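Local coordinates for glucose-6-phosphate isomerase like protein (Thermus thermophilus, PDB 1WIW), which probably interconverts phosphorylated hexoses as a member of the PGI/PMI family of glucose-6-phosphate and mannose-6-phosphate isomerases, at residues E138-P144 with Y260-W264. Residues are numbered along the deposited sequence; the frame is centred on the assembly and turned at random.
Sequences ERRRLGP and YRMAW
Arg261 grips the carboxylate of Glu138 side-on, one nitrogen to each oxygen: NE donates to OE1 at 2.9 Å and NH1 to OE2 at 2.8 Å, with carboxylate and guanidinium planes 46° apart. Next to the salt bridge, Leu142 lies over the Trp264 indole, its CB 3.8 Å from the centroid of the five-membered ring, a CH-pi contact. With CG anti to the carbonyl carbon (chi1 -55°) and CD1 extended beyond it (chi2 179°), Leu142 sets CD1 3.4 Å from Trp264 CD1. Leu142 O sits 3.5 Å above the indole plane, offset toward the rim. Pro144 CD lies 3.8 Å from Trp264 CH2. Tyr260 receives Glu138 CB at its ring edge, 3.9 Å from CD2, and its OH takes a weak hydrogen bond from Trp264 NE1 (3.2 Å) while also bonding to Leu21 O. Replacing Trp264 by an alanine is likely to strip Leu142 and Pro144 of their aromatic surface, leaving the Tyr260 hydroxyl with Leu21 O but without its weak indole donor. Further out, Tyr268 and Asn151 position Leu142 O by hydrogen bonds, and helix 152-160 packs on Leu142 and Trp264. Where segment 138-144 meets helix 251-272, Arg261, together with Thr247 at OE2, probably keeps the buried Glu138 ionised.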
ATOM      1  N   GLU B 138     -12.618  -3.935 -23.736  1.00 15.85           N
ATOM      2  CA  GLU B 138     -11.813  -2.754 -23.424  1.00 15.38           C
ATOM      3  C   GLU B 138     -10.891  -2.398 -24.578  1.00 14.29           C
ATOM      4  O   GLU B 138     -10.820  -1.246 -24.999  1.00 13.87           O
ATOM      5  CB  GLU B 138     -10.951  -3.007 -22.180  1.00 14.77           C
ATOM      6  CG  GLU B 138     -11.600  -2.674 -20.844  1.00 18.01           C
ATOM      7  CD  GLU B 138     -11.890  -1.194 -20.696  1.00 18.88           C
ATOM      8  OE1 GLU B 138     -11.033  -0.376 -21.088  1.00 18.78           O
ATOM      9  OE2 GLU B 138     -12.969  -0.847 -20.176  1.00 22.51           O
ATOM     10  N   ARG B 139     -10.180  -3.407 -25.071  1.00 13.92           N
ATOM     11  CA  ARG B 139      -9.229  -3.259 -26.167  1.00 15.94           C
ATOM     12  C   ARG B 139      -9.768  -2.527 -27.398  1.00 15.03           C
ATOM     13  O   ARG B 139      -9.021  -1.826 -28.085  1.00 13.12           O
ATOM     14  CB  ARG B 139      -8.715  -4.642 -26.588  1.00 18.08           C
ATOM     15  CG  ARG B 139      -7.859  -4.623 -27.835  1.00 22.19           C
ATOM     16  CD  ARG B 139      -8.279  -5.715 -28.807  1.00 26.32           C
ATOM     17  NE  ARG B 139      -7.451  -6.905 -28.683  1.00 27.16           N
ATOM     18  CZ  ARG B 139      -7.545  -7.965 -29.478  1.00 28.23           C
ATOM     19  NH1 ARG B 139      -6.742  -9.001 -29.294  1.00 27.24           N
ATOM     20  NH2 ARG B 139      -8.448  -7.997 -30.449  1.00 27.89           N
ATOM     21  N   ARG B 140     -11.056  -2.691 -27.678  1.00 15.87           N
ATOM     22  CA  ARG B 140     -11.672  -2.056 -28.845  1.00 19.55           C
ATOM     23  C   ARG B 140     -11.490  -0.545 -28.943  1.00 17.29           C
ATOM     24  O   ARG B 140     -11.372  -0.007 -30.040  1.00 16.13           O
ATOM     25  CB  ARG B 140     -13.171  -2.366 -28.890  1.00 23.35           C
ATOM     26  CG  ARG B 140     -13.504  -3.842 -29.046  1.00 29.13           C
ATOM     27  CD  ARG B 140     -15.002  -4.073 -28.882  1.00 34.82           C
ATOM     28  NE  ARG B 140     -15.329  -5.490 -28.741  1.00 39.73           N
ATOM     29  CZ  ARG B 140     -16.500  -5.941 -28.304  1.00 43.00           C
ATOM     30  NH1 ARG B 140     -16.718  -7.246 -28.204  1.00 44.00           N
ATOM     31  NH2 ARG B 140     -17.456  -5.085 -27.962  1.00 43.60           N
ATOM     32  N   ARG B 141     -11.467   0.140 -27.805  1.00 17.23           N
ATOM     33  CA  ARG B 141     -11.332   1.596 -27.806  1.00 17.13           C
ATOM     34  C   ARG B 141     -10.003   2.112 -27.269  1.00 15.05           C
ATOM     35  O   ARG B 141      -9.823   3.321 -27.132  1.00 17.03           O
ATOM     36  CB  ARG B 141     -12.470   2.215 -26.985  1.00 21.35           C
ATOM     37  CG  ARG B 141     -13.868   1.867 -27.490  1.00 26.24           C
ATOM     38  CD  ARG B 141     -14.951   2.274 -26.493  1.00 31.01           C
ATOM     39  NE  ARG B 141     -15.123   3.721 -26.387  1.00 36.19           N
ATOM     40  CZ  ARG B 141     -15.589   4.494 -27.365  1.00 38.33           C
ATOM     41  NH1 ARG B 141     -15.715   5.801 -27.182  1.00 39.13           N
ATOM     42  NH2 ARG B 141     -15.930   3.957 -28.528  1.00 39.75           N
ATOM     43  N   LEU B 142      -9.066   1.213 -26.987  1.00 12.88           N
ATOM     44  CA  LEU B 142      -7.783   1.628 -26.416  1.00 13.30           C
ATOM     45  C   LEU B 142      -6.571   1.637 -27.343  1.00 12.45           C
ATOM     46  O   LEU B 142      -5.527   2.187 -26.994  1.00 11.08           O
ATOM     47  CB  LEU B 142      -7.465   0.754 -25.200  1.00 12.05           C
ATOM     48  CG  LEU B 142      -8.526   0.704 -24.095  1.00 12.96           C
ATOM     49  CD1 LEU B 142      -8.053  -0.226 -22.996  1.00 11.53           C
ATOM     50  CD2 LEU B 142      -8.786   2.109 -23.542  1.00 14.33           C
ATOM     51  N   GLY B 143      -6.702   1.028 -28.514  1.00 12.21           N
ATOM     52  CA  GLY B 143      -5.583   0.976 -29.440  1.00 11.40           C
ATOM     53  C   GLY B 143      -5.160   2.313 -30.021  1.00 10.17           C
ATOM     54  O   GLY B 143      -5.952   3.253 -30.069  1.00 10.28           O
ATOM     55  N   PRO B 144      -3.907   2.415 -30.488  1.00 10.19           N
ATOM     56  CA  PRO B 144      -3.326   3.624 -31.078  1.00 10.48           C
ATOM     57  C   PRO B 144      -4.131   4.173 -32.255  1.00 12.12           C
ATOM     58  O   PRO B 144      -4.131   5.381 -32.502  1.00 10.34           O
ATOM     59  CB  PRO B 144      -1.934   3.164 -31.509  1.00  8.92           C
ATOM     60  CG  PRO B 144      -1.618   2.078 -30.542  1.00 12.03           C
ATOM     61  CD  PRO B 144      -2.918   1.322 -30.474  1.00 10.13           C
ATOM     62  N   TYR B 260      -6.167  -3.312 -16.940  1.00  5.88           N
ATOM     63  CA  TYR B 260      -5.811  -3.281 -18.364  1.00  5.00           C
ATOM     64  C   TYR B 260      -5.921  -1.873 -18.959  1.00  5.47           C
ATOM     65  O   TYR B 260      -5.033  -1.430 -19.688  1.00  3.97           O
ATOM     66  CB  TYR B 260      -6.708  -4.243 -19.149  1.00  4.72           C
ATOM     67  CG  TYR B 260      -6.354  -4.399 -20.623  1.00  6.00           C
ATOM     68  CD1 TYR B 260      -5.128  -4.942 -21.015  1.00  6.73           C
ATOM     69  CD2 TYR B 260      -7.265  -4.052 -21.618  1.00  4.85           C
ATOM     70  CE1 TYR B 260      -4.817  -5.141 -22.364  1.00  6.26           C
ATOM     71  CE2 TYR B 260      -6.964  -4.244 -22.980  1.00  7.14           C
ATOM     72  CZ  TYR B 260      -5.742  -4.792 -23.341  1.00  9.49           C
ATOM     73  OH  TYR B 260      -5.446  -5.011 -24.670  1.00  5.36           O
ATOM     74  N   ARG B 261      -7.005  -1.166 -18.659  1.00  5.56           N
ATOM     75  CA  ARG B 261      -7.162   0.189 -19.186  1.00  6.78           C
ATOM     76  C   ARG B 261      -6.068   1.105 -18.633  1.00  6.20           C
ATOM     77  O   ARG B 261      -5.629   2.039 -19.304  1.00  4.86           O
ATOM     78  CB  ARG B 261      -8.537   0.763 -18.829  1.00  7.63           C
ATOM     79  CG  ARG B 261      -8.725   2.187 -19.338  1.00  9.67           C
ATOM     80  CD  ARG B 261     -10.069   2.785 -18.949  1.00 10.55           C
ATOM     81  NE  ARG B 261     -11.193   2.089 -19.562  1.00 11.17           N
ATOM     82  CZ  ARG B 261     -12.400   2.628 -19.717  1.00 15.01           C
ATOM     83  NH1 ARG B 261     -13.379   1.933 -20.283  1.00 14.52           N
ATOM     84  NH2 ARG B 261     -12.623   3.873 -19.318  1.00 13.37           N
HETATM   85  N   MSE B 262      -5.633   0.850 -17.403  1.00  5.61           N
HETATM   86  CA  MSE B 262      -4.574   1.663 -16.811  1.00  7.37           C
HETATM   87  C   MSE B 262      -3.217   1.330 -17.436  1.00  5.60           C
HETATM   88  O   MSE B 262      -2.345   2.189 -17.524  1.00  5.88           O
HETATM   89  CB  MSE B 262      -4.522   1.466 -15.295  1.00  5.67           C
HETATM   90  CG  MSE B 262      -5.733   2.044 -14.572  1.00 11.03           C
HETATM   91 SE   MSE B 262      -5.957   3.974 -14.845  1.00 14.79          SE
HETATM   92  CE  MSE B 262      -6.139   4.485 -13.015  1.00 23.26           C
ATOM     93  N   ALA B 263      -3.030   0.086 -17.869  1.00  4.62           N
ATOM     94  CA  ALA B 263      -1.764  -0.285 -18.505  1.00  5.80           C
ATOM     95  C   ALA B 263      -1.667   0.525 -19.794  1.00  6.22           C
ATOM     96  O   ALA B 263      -0.624   1.095 -20.105  1.00  6.27           O
ATOM     97  CB  ALA B 263      -1.729  -1.780 -18.812  1.00  4.88           C
ATOM     98  N   TRP B 264      -2.770   0.574 -20.537  1.00  7.14           N
ATOM     99  CA  TRP B 264      -2.821   1.344 -21.773  1.00  7.15           C
ATOM    100  C   TRP B 264      -2.629   2.833 -21.483  1.00  8.16           C
ATOM    101  O   TRP B 264      -1.952   3.538 -22.229  1.00  7.36           O
ATOM    102  CB  TRP B 264      -4.171   1.142 -22.474  1.00  7.94           C
ATOM    103  CG  TRP B 264      -4.176   0.026 -23.485  1.00  6.72           C
ATOM    104  CD1 TRP B 264      -4.842  -1.159 -23.397  1.00  8.07           C
ATOM    105  CD2 TRP B 264      -3.495   0.012 -24.749  1.00  6.93           C
ATOM    106  NE1 TRP B 264      -4.625  -1.914 -24.530  1.00  8.30           N
ATOM    107  CE2 TRP B 264      -3.800  -1.219 -25.374  1.00  6.60           C
ATOM    108  CE3 TRP B 264      -2.658   0.922 -25.413  1.00  6.45           C
ATOM    109  CZ2 TRP B 264      -3.297  -1.567 -26.635  1.00  8.29           C
ATOM    110  CZ3 TRP B 264      -2.156   0.575 -26.673  1.00  6.81           C
ATOM    111  CH2 TRP B 264      -2.478  -0.659 -27.268  1.00  7.67           C
TER